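Local structure of multicopper oxidase (Arthrobacter sp. FB24, 3GDC) at residues D162-M167 against R206-N211; R62-T67 against S184-P189. The protein probably couples the one-electron oxidation of phenolic substrates to the reduction of dioxygen to water at its copper centres, as laccases do. One frame throughout, in Å; residues are numbered along the deposited sequence.

Both contacts lie in the buried middle of the chain, their centres 13 Å apart. Contact 1 pairs strands 163-172 and 205-211, neighbours in the mixed six-stranded sheet of the second cupredoxin-like domain; contact 2 sets the loop between strands 52-59 and 67-71, in the first such domain, against the turn that follows strand 182-185, an outermost strand of that sheet within this chain. Along the chain the order is 62-67, 162-167, 184-189, 206-211, so the two contacts interlock. They touch directly: N186 of contact 2 bonds through its side chain to the backbone of V166 in contact 1, and M167 CB packs on V185. Contact 2 thus joins the first domain to the sheet to which contact 1 belongs.

Contact 1: D162-M167 against R206-N211; sequences DDEMVM and RIHLIN
The imidazole of H208 meets the carboxylate of E164 at its edge: NE2 donates to OE2 at 2.7 Å with an N-H...O angle of 175°, OE2 using its anti lone pair and lying almost exactly in the ring plane. Both residues, with R206, lie on one face of two parallel strands in the beta sandwich of a cupredoxin-like domain. Carboxylate and ring are nearly coplanar, and E164 CG also sits in plane at that edge; ND1, the other ring nitrogen, is bonded to T128 OG1, so both nitrogens are engaged and the ring's rotation is fixed. The guanidinium of R206 stands almost perpendicular to the same carboxylate; E164 OE1 and R206 NH1 carry opposite charges but lie 4.5 Å apart, beyond a salt bridge, and R206 is held instead by a salt bridge to E257 and a bond to P159 O. Glutamate suits its place because CG, anti to the backbone N (chi1 -163°), starts an extended chain long enough to reach across to the next strand. An alanine here would remove the carboxylate and is likely to leave H208 NE2 without its acceptor, the ring then held at ND1 alone.

On the other face, unbranched methionines fit against the branched I207. M165 CG packs on I207 CG1 at 3.7 Å, the two chains side by side, while M167 reaches the other branch, CG to I207 CG2 at 3.8 Å. L209 CD1 touches M167 CB, and L17 of helix 13-18 touches both methionines. Between the faces, M165 and M167 each give N-H to one residue across and accept from another, as in a regular parallel ladder; the bond from H208 N to M165 O measures 2.8 Å. At the far end I210 N reaches M167 O at 2.9 Å.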
loop_
_atom_site.group_PDB
_atom_site.type_symbol
_atom_site.label_atom_id
_atom_site.label_comp_id
_atom_site.label_asym_id
_atom_site.label_seq_id
_atom_site.Cartn_x
_atom_site.Cartn_y
_atom_site.Cartn_z
ATOM N N ASP A 162 -20.808 -17.145 10.601
ATOM C CA ASP A 162 -22.253 -17.045 10.697
ATOM C C ASP A 162 -22.841 -16.365 9.465
ATOM O O ASP A 162 -23.982 -16.624 9.097
ATOM C CB ASP A 162 -22.656 -16.305 11.969
ATOM C CG ASP A 162 -22.259 -17.055 13.221
ATOM O OD1 ASP A 162 -22.587 -18.265 13.302
ATOM O OD2 ASP A 162 -21.606 -16.448 14.110
ATOM N N ASP A 163 -22.055 -15.501 8.822
ATOM C CA ASP A 163 -22.512 -14.765 7.637
ATOM C C ASP A 163 -21.312 -14.505 6.730
ATOM O O ASP A 163 -20.452 -13.696 7.059
ATOM C CB ASP A 163 -23.176 -13.438 8.054
ATOM C CG ASP A 163 -23.933 -12.747 6.910
ATOM O OD1 ASP A 163 -23.869 -13.193 5.740
ATOM O OD2 ASP A 163 -24.613 -11.730 7.191
ATOM N N GLU A 164 -21.245 -15.201 5.603
ATOM C CA GLU A 164 -20.123 -15.050 4.681
ATOM C C GLU A 164 -20.567 -14.279 3.453
ATOM O O GLU A 164 -21.670 -14.491 2.921
ATOM C CB GLU A 164 -19.567 -16.416 4.279
ATOM C CG GLU A 164 -18.164 -16.390 3.652
ATOM C CD GLU A 164 -17.487 -17.746 3.743
ATOM O OE1 GLU A 164 -18.115 -18.664 4.319
ATOM O OE2 GLU A 164 -16.343 -17.904 3.261
ATOM N N MET A 165 -19.716 -13.368 3.008
ATOM C CA MET A 165 -20.066 -12.503 1.889
ATOM C C MET A 165 -18.853 -12.147 1.032
ATOM O O MET A 165 -17.701 -12.371 1.434
ATOM C CB MET A 165 -20.781 -11.237 2.379
ATOM C CG MET A 165 -20.108 -10.547 3.524
ATOM S SD MET A 165 -21.091 -9.165 4.167
ATOM C CE MET A 165 -22.333 -10.019 5.099
ATOM N N VAL A 166 -19.140 -11.623 -0.158
ATOM C CA VAL A 166 -18.120 -11.184 -1.105
ATOM C C VAL A 166 -18.365 -9.730 -1.506
ATOM O O VAL A 166 -19.495 -9.316 -1.777
ATOM C CB VAL A 166 -17.997 -12.129 -2.363
ATOM C CG1 VAL A 166 -19.316 -12.267 -3.121
ATOM C CG2 VAL A 166 -16.871 -11.676 -3.293
ATOM N N MET A 167 -17.279 -8.965 -1.527
ATOM C CA MET A 167 -17.318 -7.558 -1.912
ATOM C C MET A 167 -16.239 -7.263 -2.944
ATOM O O MET A 167 -15.034 -7.318 -2.637
ATOM C CB MET A 167 -17.120 -6.668 -0.679
ATOM C CG MET A 167 -18.293 -6.728 0.280
ATOM S SD MET A 167 -18.136 -5.480 1.565
ATOM C CE MET A 167 -19.757 -5.647 2.346
ATOM N N ARG A 206 -17.724 -12.846 7.808
ATOM C CA ARG A 206 -16.508 -13.077 7.043
ATOM C C ARG A 206 -16.709 -12.501 5.639
ATOM O O ARG A 206 -17.611 -12.914 4.905
ATOM C CB ARG A 206 -16.172 -14.585 6.969
ATOM C CG ARG A 206 -14.972 -14.942 6.103
ATOM C CD ARG A 206 -14.569 -16.431 6.227
ATOM N NE ARG A 206 -14.150 -16.750 7.593
ATOM C CZ ARG A 206 -14.450 -17.878 8.242
ATOM N NH1 ARG A 206 -15.167 -18.819 7.650
ATOM N NH2 ARG A 206 -14.029 -18.053 9.493
ATOM N N ILE A 207 -15.868 -11.543 5.281
ATOM C CA ILE A 207 -15.991 -10.864 4.000
ATOM C C ILE A 207 -14.782 -11.181 3.125
ATOM O O ILE A 207 -13.641 -11.000 3.544
ATOM C CB ILE A 207 -16.078 -9.320 4.190
ATOM C CG1 ILE A 207 -17.212 -8.945 5.150
ATOM C CG2 ILE A 207 -16.239 -8.616 2.824
ATOM C CD1 ILE A 207 -17.157 -7.471 5.628
ATOM N N HIS A 208 -15.043 -11.623 1.902
ATOM C CA HIS A 208 -13.997 -11.744 0.897
ATOM C C HIS A 208 -13.955 -10.443 0.101
ATOM O O HIS A 208 -14.839 -10.189 -0.712
ATOM C CB HIS A 208 -14.292 -12.928 -0.022
ATOM C CG HIS A 208 -14.369 -14.219 0.719
ATOM N ND1 HIS A 208 -13.262 -14.995 0.982
ATOM C CD2 HIS A 208 -15.416 -14.834 1.317
ATOM C CE1 HIS A 208 -13.628 -16.051 1.686
ATOM N NE2 HIS A 208 -14.927 -15.972 1.913
ATOM N N LEU A 209 -12.915 -9.645 0.322
ATOM C CA LEU A 209 -12.818 -8.313 -0.301
ATOM C C LEU A 209 -11.795 -8.320 -1.409
ATOM O O LEU A 209 -10.629 -8.631 -1.162
ATOM C CB LEU A 209 -12.407 -7.269 0.748
ATOM C CG LEU A 209 -12.262 -5.837 0.223
ATOM C CD1 LEU A 209 -13.632 -5.261 -0.051
ATOM C CD2 LEU A 209 -11.521 -5.007 1.266
ATOM N N ILE A 210 -12.227 -7.958 -2.613
ATOM C CA ILE A 210 -11.390 -8.043 -3.802
ATOM C C ILE A 210 -11.352 -6.711 -4.513
ATOM O O ILE A 210 -12.399 -6.143 -4.813
ATOM C CB ILE A 210 -11.946 -9.094 -4.789
ATOM C CG1 ILE A 210 -12.025 -10.452 -4.104
ATOM C CG2 ILE A 210 -11.106 -9.146 -6.065
ATOM C CD1 ILE A 210 -13.055 -11.379 -4.704
ATOM N N ASN A 211 -10.142 -6.246 -4.828
ATOM C CA ASN A 211 -10.001 -5.003 -5.559
ATOM C C ASN A 211 -9.723 -5.227 -7.041
ATOM O O ASN A 211 -8.666 -5.771 -7.394
ATOM C CB ASN A 211 -8.896 -4.123 -4.958
ATOM C CG ASN A 211 -8.854 -2.756 -5.613
ATOM O OD1 ASN A 211 -9.907 -2.221 -5.986
ATOM N ND2 ASN A 211 -7.656 -2.193 -5.781
#

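Contact 2: R62-T67 against S184-P189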
loop_
_atom_site.group_PDB
_atom_site.type_symbol
_atom_site.label_atom_id
_atom_site.label_comp_id
_atom_site.label_asym_id
_atom_site.label_seq_id
_atom_site.Cartn_x
_atom_site.Cartn_y
_atom_site.Cartn_z
ATOM N N ARG A 62 -23.606 -9.970 -15.598
ATOM C CA ARG A 62 -23.510 -9.263 -14.318
ATOM C C ARG A 62 -22.089 -8.752 -14.114
ATOM O O ARG A 62 -21.117 -9.368 -14.583
ATOM C CB ARG A 62 -23.903 -10.184 -13.153
ATOM C CG ARG A 62 -23.124 -11.491 -13.115
ATOM C CD ARG A 62 -22.460 -11.664 -11.744
ATOM N NE ARG A 62 -23.288 -12.434 -10.874
ATOM C CZ ARG A 62 -22.994 -12.814 -9.636
ATOM N NH1 ARG A 62 -21.852 -12.484 -9.025
ATOM N NH2 ARG A 62 -23.898 -13.521 -9.003
ATOM N N ILE A 63 -21.984 -7.615 -13.426
ATOM C CA ILE A 63 -20.712 -7.038 -13.014
ATOM C C ILE A 63 -20.798 -6.780 -11.513
ATOM O O ILE A 63 -21.681 -6.040 -11.089
ATOM C CB ILE A 63 -20.438 -5.677 -13.730
ATOM C CG1 ILE A 63 -20.405 -5.848 -15.249
ATOM C CG2 ILE A 63 -19.131 -5.098 -13.241
ATOM C CD1 ILE A 63 -20.286 -4.532 -16.012
ATOM N N PRO A 64 -19.920 -7.409 -10.694
ATOM C CA PRO A 64 -18.891 -8.388 -11.066
ATOM C C PRO A 64 -19.528 -9.667 -11.611
ATOM O O PRO A 64 -20.727 -9.904 -11.388
ATOM C CB PRO A 64 -18.192 -8.699 -9.728
ATOM C CG PRO A 64 -19.259 -8.386 -8.675
ATOM C CD PRO A 64 -19.931 -7.165 -9.240
ATOM N N GLY A 65 -18.711 -10.485 -12.274
ATOM C CA GLY A 65 -19.115 -11.802 -12.763
ATOM C C GLY A 65 -19.404 -12.767 -11.622
ATOM O O GLY A 65 -19.337 -12.397 -10.448
ATOM N N PRO A 66 -19.792 -14.008 -11.958
ATOM C CA PRO A 66 -20.074 -15.018 -10.938
ATOM C C PRO A 66 -18.954 -15.135 -9.907
ATOM O O PRO A 66 -17.766 -15.098 -10.263
ATOM C CB PRO A 66 -20.174 -16.314 -11.749
ATOM C CG PRO A 66 -20.621 -15.867 -13.099
ATOM C CD PRO A 66 -20.026 -14.507 -13.327
ATOM N N THR A 67 -19.322 -15.271 -8.640
ATOM C CA THR A 67 -18.336 -15.585 -7.625
ATOM C C THR A 67 -18.219 -17.107 -7.573
ATOM O O THR A 67 -19.128 -17.785 -7.092
ATOM C CB THR A 67 -18.735 -15.025 -6.252
ATOM O OG1 THR A 67 -18.910 -13.600 -6.369
ATOM C CG2 THR A 67 -17.650 -15.320 -5.231
ATOM N N SER A 184 -17.849 1.566 -7.038
ATOM C CA SER A 184 -18.869 0.766 -6.379
ATOM C C SER A 184 -18.259 -0.376 -5.588
ATOM O O SER A 184 -17.084 -0.691 -5.750
ATOM C CB SER A 184 -19.902 0.236 -7.392
ATOM O OG SER A 184 -19.553 -1.042 -7.917
ATOM N N VAL A 185 -19.071 -0.943 -4.700
ATOM C CA VAL A 185 -18.852 -2.302 -4.235
ATOM C C VAL A 185 -19.987 -3.171 -4.772
ATOM O O VAL A 185 -21.172 -2.872 -4.582
ATOM C CB VAL A 185 -18.674 -2.411 -2.696
ATOM C CG1 VAL A 185 -19.710 -1.578 -1.927
ATOM C CG2 VAL A 185 -18.736 -3.878 -2.252
ATOM N N ASN A 186 -19.619 -4.234 -5.483
ATOM C CA ASN A 186 -20.605 -5.152 -6.066
ATOM C C ASN A 186 -21.524 -4.626 -7.168
ATOM O O ASN A 186 -22.576 -5.195 -7.428
ATOM C CB ASN A 186 -21.379 -5.889 -4.953
ATOM C CG ASN A 186 -20.517 -6.901 -4.245
ATOM O OD1 ASN A 186 -19.384 -7.156 -4.668
ATOM N ND2 ASN A 186 -21.036 -7.491 -3.169
ATOM N N GLY A 187 -21.111 -3.548 -7.832
ATOM C CA GLY A 187 -21.691 -3.193 -9.115
ATOM C C GLY A 187 -22.374 -1.850 -9.252
ATOM O O GLY A 187 -22.330 -1.261 -10.332
ATOM N N LEU A 188 -23.013 -1.372 -8.186
ATOM C CA LEU A 188 -23.817 -0.144 -8.281
ATOM C C LEU A 188 -23.427 0.900 -7.240
ATOM O O LEU A 188 -23.537 0.648 -6.040
ATOM C CB LEU A 188 -25.302 -0.453 -8.129
ATOM C CG LEU A 188 -26.011 -1.353 -9.134
ATOM C CD1 LEU A 188 -27.482 -1.456 -8.694
ATOM C CD2 LEU A 188 -25.880 -0.789 -10.546
ATOM N N PRO A 189 -22.978 2.074 -7.699
ATOM C CA PRO A 189 -22.661 3.191 -6.815
ATOM C C PRO A 189 -23.782 3.442 -5.801
ATOM O O PRO A 189 -24.964 3.493 -6.177
ATOM C CB PRO A 189 -22.555 4.362 -7.788
ATOM C CG PRO A 189 -22.024 3.729 -9.023
ATOM C CD PRO A 189 -22.729 2.422 -9.112
#
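The carbonyl of I63, which belongs to the cis peptide bond to P64, reaches toward the backbone of G187, its O 3.5 Å from G187 CA; no hydrogen bond spans the two segments, and I63 O is buried without a polar partner. P64 supplies the side-chain part of the contact. Its ring lays CD against the peptide of N186, 3.6 Å from N186 C, and CG looks across to N186 OD1 at 4.2 Å. Proline suits this place: it readily takes the cis form that bends the loop here, and it brings a compact apolar surface against the N186 peptide. The ring also touches Y147 of strand 147-153 and I16 of helix 13-18.

The loop comes from the first cupredoxin-like domain and the turn from the second, so the packing belongs to the interface between two domains of a multicopper oxidase. The turn is shaped by an ST motif, S184 OG accepting from G187 N at 3.0 Å. Glycine suits position G187: a CB would clash with I63 O, and at phi 120° and psi -34° it would also be jammed against the carbonyl O of N186. The N186 side chain sets out away from the loop (chi1 -71°), and its amide bonds to strand 163-172, where OD1 accepts from V168 N and ND2 donates to V166 O.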